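Long-range contact in D-aminopeptidase (PDB 1HI9), which uses two zinc ions per subunit to cleave N-terminal residues from peptides containing D-amino acids, in the central chamber of a homodecamer: residues N167-Q175 and L193-A201. Numbering follows the deposited sequence.
Sequences NVTTAAVKQ and LLTEKTAFA
Leu194 meets strand 169-173 through its CD2, 3.8 Å from Val173 CG1 and also near Ala171 CB, while its carbonyl O is gripped by two donors within the helix. Thr198 N (2.8 Å) and Thr198 OG1 (2.7 Å) reach Leu194 O from opposite faces of its plane. Helix 28-48 and strand 148-152 flank this side, touching Leu194 and Thr198.

The segment axes run antiparallel at 175°, 8.4 Å apart at closest approach. The N-terminal end of 193-201 therefore meets Ala171 to Val173, with Leu193 CD2 approaching Ala172 O, and the C-terminal end meets Thr169. There, chi1 of -67° sets OG1 of Thr169 beside the backbone N and CG2 anti to it, which brings CG2 against Lys197 CD. Thr169 CB sits 3.8 Å from Ala201 CB, and Thr169 OG1 lies in the plane of the Phe200 ring, at its edge, 3.5 Å from CD2.

Between these ends, the Lys197 chain is bent at chi2 (-73°) and extended beyond it, which lays its methylenes over the strand backbone. They make the close contacts, CG lying 3.8 Å from Ala171 CB; Lys197 NZ adds only a weak bond to Thr170 O, at 3.3 Å.

Thr170 itself faces away from the helix: its hydroxyl bonds to Glu162, and its side chain packs on Ala158 and Ala161 of helix 155-162. Strand 169-173 also pairs with parallel strand 148-152. Helices thus cover both faces of the mixed sheet near its edge, consistent with a three-layer alpha/beta/alpha fold.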
ATOM      1  N   ASN A 167      28.997 -35.878 -28.083  1.00 46.61           N
ATOM      2  CA  ASN A 167      29.641 -36.533 -26.944  1.00 45.65           C
ATOM      3  C   ASN A 167      29.587 -35.760 -25.635  1.00 45.35           C
ATOM      4  O   ASN A 167      30.219 -36.152 -24.653  1.00 46.00           O
ATOM      5  CB  ASN A 167      31.108 -36.851 -27.260  1.00 46.88           C
ATOM      6  CG  ASN A 167      31.275 -37.568 -28.580  1.00 46.33           C
ATOM      7  OD1 ASN A 167      30.645 -38.596 -28.820  1.00 44.54           O
ATOM      8  ND2 ASN A 167      32.119 -37.020 -29.450  1.00 45.43           N
ATOM      9  N   VAL A 168      28.843 -34.664 -25.606  1.00 44.25           N
ATOM     10  CA  VAL A 168      28.748 -33.878 -24.389  1.00 43.20           C
ATOM     11  C   VAL A 168      28.095 -34.714 -23.291  1.00 43.40           C
ATOM     12  O   VAL A 168      27.240 -35.555 -23.567  1.00 43.55           O
ATOM     13  CB  VAL A 168      27.909 -32.597 -24.608  1.00 43.46           C
ATOM     14  CG1 VAL A 168      26.459 -32.959 -24.911  1.00 41.73           C
ATOM     15  CG2 VAL A 168      27.991 -31.710 -23.376  1.00 41.68           C
ATOM     16  N   THR A 169      28.513 -34.505 -22.049  1.00 42.53           N
ATOM     17  CA  THR A 169      27.931 -35.235 -20.931  1.00 41.31           C
ATOM     18  C   THR A 169      26.793 -34.391 -20.355  1.00 41.08           C
ATOM     19  O   THR A 169      26.950 -33.192 -20.121  1.00 39.49           O
ATOM     20  CB  THR A 169      28.975 -35.504 -19.830  1.00 41.78           C
ATOM     21  OG1 THR A 169      29.966 -36.412 -20.321  1.00 43.29           O
ATOM     22  CG2 THR A 169      28.312 -36.116 -18.608  1.00 42.90           C
ATOM     23  N   THR A 170      25.645 -35.019 -20.136  1.00 40.71           N
ATOM     24  CA  THR A 170      24.502 -34.303 -19.600  1.00 40.75           C
ATOM     25  C   THR A 170      24.006 -34.946 -18.315  1.00 41.91           C
ATOM     26  O   THR A 170      24.130 -36.157 -18.119  1.00 41.90           O
ATOM     27  CB  THR A 170      23.337 -34.253 -20.610  1.00 40.63           C
ATOM     28  OG1 THR A 170      22.820 -35.568 -20.818  1.00 38.79           O
ATOM     29  CG2 THR A 170      23.813 -33.689 -21.948  1.00 40.88           C
ATOM     30  N   ALA A 171      23.439 -34.120 -17.441  1.00 41.38           N
ATOM     31  CA  ALA A 171      22.915 -34.593 -16.170  1.00 40.80           C
ATOM     32  C   ALA A 171      21.511 -34.035 -15.979  1.00 40.90           C
ATOM     33  O   ALA A 171      21.334 -32.848 -15.710  1.00 40.57           O
ATOM     34  CB  ALA A 171      23.823 -34.144 -15.035  1.00 40.37           C
ATOM     35  N   ALA A 172      20.519 -34.905 -16.127  1.00 40.60           N
ATOM     36  CA  ALA A 172      19.125 -34.517 -15.986  1.00 39.77           C
ATOM     37  C   ALA A 172      18.684 -34.663 -14.542  1.00 39.29           C
ATOM     38  O   ALA A 172      18.226 -35.722 -14.126  1.00 39.38           O
ATOM     39  CB  ALA A 172      18.242 -35.377 -16.903  1.00 38.58           C
ATOM     40  N   VAL A 173      18.798 -33.586 -13.777  1.00 38.95           N
ATOM     41  CA  VAL A 173      18.434 -33.642 -12.368  1.00 38.81           C
ATOM     42  C   VAL A 173      16.930 -33.699 -12.140  1.00 38.55           C
ATOM     43  O   VAL A 173      16.474 -33.970 -11.032  1.00 38.16           O
ATOM     44  CB  VAL A 173      19.031 -32.438 -11.613  1.00 38.80           C
ATOM     45  CG1 VAL A 173      20.551 -32.489 -11.692  1.00 36.95           C
ATOM     46  CG2 VAL A 173      18.522 -31.128 -12.223  1.00 38.73           C
ATOM     47  N   LYS A 174      16.154 -33.436 -13.183  1.00 38.29           N
ATOM     48  CA  LYS A 174      14.706 -33.496 -13.052  1.00 37.42           C
ATOM     49  C   LYS A 174      14.050 -33.718 -14.414  1.00 36.91           C
ATOM     50  O   LYS A 174      14.643 -33.423 -15.447  1.00 36.00           O
ATOM     51  CB  LYS A 174      14.178 -32.205 -12.403  1.00 37.73           C
ATOM     52  CG  LYS A 174      14.590 -30.921 -13.115  1.00 34.71           C
ATOM     53  CD  LYS A 174      14.112 -29.694 -12.365  1.00 33.03           C
ATOM     54  CE  LYS A 174      14.653 -28.414 -12.996  1.00 33.63           C
ATOM     55  NZ  LYS A 174      14.247 -27.171 -12.249  1.00 27.84           N
ATOM     56  N   GLN A 175      12.828 -34.243 -14.398  1.00 35.96           N
ATOM     57  CA  GLN A 175      12.076 -34.510 -15.617  1.00 37.61           C
ATOM     58  C   GLN A 175      10.964 -33.484 -15.796  1.00 37.34           C
ATOM     59  O   GLN A 175      10.182 -33.236 -14.876  1.00 34.76           O
ATOM     60  CB  GLN A 175      11.440 -35.899 -15.565  1.00 39.42           C
ATOM     61  CG  GLN A 175      12.420 -37.040 -15.436  1.00 42.18           C
ATOM     62  CD  GLN A 175      13.284 -37.207 -16.666  1.00 44.14           C
ATOM     63  OE1 GLN A 175      12.772 -37.290 -17.785  1.00 46.54           O
ATOM     64  NE2 GLN A 175      14.598 -37.278 -16.466  1.00 43.17           N
ATOM     65  N   LEU A 193      24.214 -37.964  -8.850  1.00 46.77           N
ATOM     66  CA  LEU A 193      24.152 -37.844 -10.296  1.00 45.29           C
ATOM     67  C   LEU A 193      25.146 -36.797 -10.788  1.00 44.78           C
ATOM     68  O   LEU A 193      25.947 -37.061 -11.686  1.00 44.32           O
ATOM     69  CB  LEU A 193      22.739 -37.469 -10.740  1.00 44.67           C
ATOM     70  CG  LEU A 193      22.563 -37.301 -12.263  1.00 46.23           C
ATOM     71  CD1 LEU A 193      22.978 -38.592 -12.972  1.00 43.96           C
ATOM     72  CD2 LEU A 193      21.117 -36.958 -12.589  1.00 43.53           C
ATOM     73  N   LEU A 194      25.098 -35.612 -10.191  1.00 45.12           N
ATOM     74  CA  LEU A 194      25.996 -34.529 -10.584  1.00 44.90           C
ATOM     75  C   LEU A 194      27.451 -34.903 -10.329  1.00 45.85           C
ATOM     76  O   LEU A 194      28.325 -34.623 -11.151  1.00 44.50           O
ATOM     77  CB  LEU A 194      25.636 -33.246  -9.825  1.00 43.94           C
ATOM     78  CG  LEU A 194      24.272 -32.623 -10.190  1.00 43.67           C
ATOM     79  CD1 LEU A 194      23.883 -31.547  -9.187  1.00 41.63           C
ATOM     80  CD2 LEU A 194      24.351 -32.048 -11.590  1.00 43.38           C
ATOM     81  N   THR A 195      27.706 -35.541  -9.187  1.00 47.12           N
ATOM     82  CA  THR A 195      29.053 -35.967  -8.830  1.00 47.79           C
ATOM     83  C   THR A 195      29.623 -36.942  -9.863  1.00 48.98           C
ATOM     84  O   THR A 195      30.730 -36.747 -10.369  1.00 47.91           O
ATOM     85  CB  THR A 195      29.071 -36.641  -7.450  1.00 47.87           C
ATOM     86  OG1 THR A 195      28.624 -35.702  -6.468  1.00 47.44           O
ATOM     87  CG2 THR A 195      30.488 -37.099  -7.097  1.00 47.56           C
ATOM     88  N   GLU A 196      28.859 -37.990 -10.169  1.00 50.35           N
ATOM     89  CA  GLU A 196      29.283 -38.992 -11.145  1.00 50.69           C
ATOM     90  C   GLU A 196      29.456 -38.361 -12.524  1.00 49.96           C
ATOM     91  O   GLU A 196      30.494 -38.524 -13.165  1.00 50.27           O
ATOM     92  CB  GLU A 196      28.252 -40.119 -11.240  1.00 53.36           C
ATOM     93  CG  GLU A 196      27.823 -40.695  -9.900  1.00 57.20           C
ATOM     94  CD  GLU A 196      26.711 -41.735 -10.033  1.00 60.27           C
ATOM     95  OE1 GLU A 196      25.766 -41.501 -10.829  1.00 61.94           O
ATOM     96  OE2 GLU A 196      26.775 -42.778  -9.335  1.00 61.24           O
ATOM     97  N   LYS A 197      28.438 -37.632 -12.970  1.00 47.95           N
ATOM     98  CA  LYS A 197      28.482 -36.993 -14.274  1.00 45.63           C
ATOM     99  C   LYS A 197      29.645 -36.016 -14.421  1.00 44.23           C
ATOM    100  O   LYS A 197      30.271 -35.940 -15.475  1.00 42.21           O
ATOM    101  CB  LYS A 197      27.161 -36.278 -14.539  1.00 44.92           C
ATOM    102  CG  LYS A 197      25.992 -37.221 -14.738  1.00 45.52           C
ATOM    103  CD  LYS A 197      26.054 -37.921 -16.089  1.00 45.11           C
ATOM    104  CE  LYS A 197      24.809 -38.768 -16.309  1.00 44.91           C
ATOM    105  NZ  LYS A 197      24.749 -39.324 -17.692  1.00 44.02           N
ATOM    106  N   THR A 198      29.935 -35.262 -13.368  1.00 43.77           N
ATOM    107  CA  THR A 198      31.031 -34.307 -13.434  1.00 43.61           C
ATOM    108  C   THR A 198      32.347 -35.064 -13.566  1.00 44.69           C
ATOM    109  O   THR A 198      33.232 -34.663 -14.332  1.00 44.95           O
ATOM    110  CB  THR A 198      31.077 -33.413 -12.180  1.00 43.97           C
ATOM    111  OG1 THR A 198      29.860 -32.668 -12.079  1.00 43.09           O
ATOM    112  CG2 THR A 198      32.246 -32.450 -12.258  1.00 42.94           C
ATOM    113  N   ALA A 199      32.477 -36.159 -12.820  1.00 44.01           N
ATOM    114  CA  ALA A 199      33.690 -36.968 -12.880  1.00 45.38           C
ATOM    115  C   ALA A 199      33.890 -37.531 -14.287  1.00 45.88           C
ATOM    116  O   ALA A 199      34.968 -37.405 -14.873  1.00 45.85           O
ATOM    117  CB  ALA A 199      33.624 -38.104 -11.868  1.00 44.39           C
ATOM    118  N   PHE A 200      32.845 -38.141 -14.833  1.00 46.34           N
ATOM    119  CA  PHE A 200      32.931 -38.716 -16.164  1.00 47.40           C
ATOM    120  C   PHE A 200      33.246 -37.663 -17.216  1.00 48.37           C
ATOM    121  O   PHE A 200      34.052 -37.899 -18.118  1.00 48.04           O
ATOM    122  CB  PHE A 200      31.622 -39.407 -16.541  1.00 48.99           C
ATOM    123  CG  PHE A 200      31.675 -40.101 -17.876  1.00 51.96           C
ATOM    124  CD1 PHE A 200      32.224 -41.380 -17.989  1.00 52.23           C
ATOM    125  CD2 PHE A 200      31.222 -39.460 -19.028  1.00 51.92           C
ATOM    126  CE1 PHE A 200      32.324 -42.003 -19.228  1.00 52.70           C
ATOM    127  CE2 PHE A 200      31.318 -40.074 -20.274  1.00 52.50           C
ATOM    128  CZ  PHE A 200      31.868 -41.348 -20.377  1.00 53.53           C
ATOM    129  N   ALA A 201      32.605 -36.506 -17.100  1.00 48.65           N
ATOM    130  CA  ALA A 201      32.806 -35.427 -18.055  1.00 49.51           C
ATOM    131  C   ALA A 201      34.255 -34.965 -18.108  1.00 50.76           C
ATOM    132  O   ALA A 201      34.793 -34.727 -19.185  1.00 50.67           O
ATOM    133  CB  ALA A 201      31.900 -34.249 -17.713  1.00 48.75           C
TER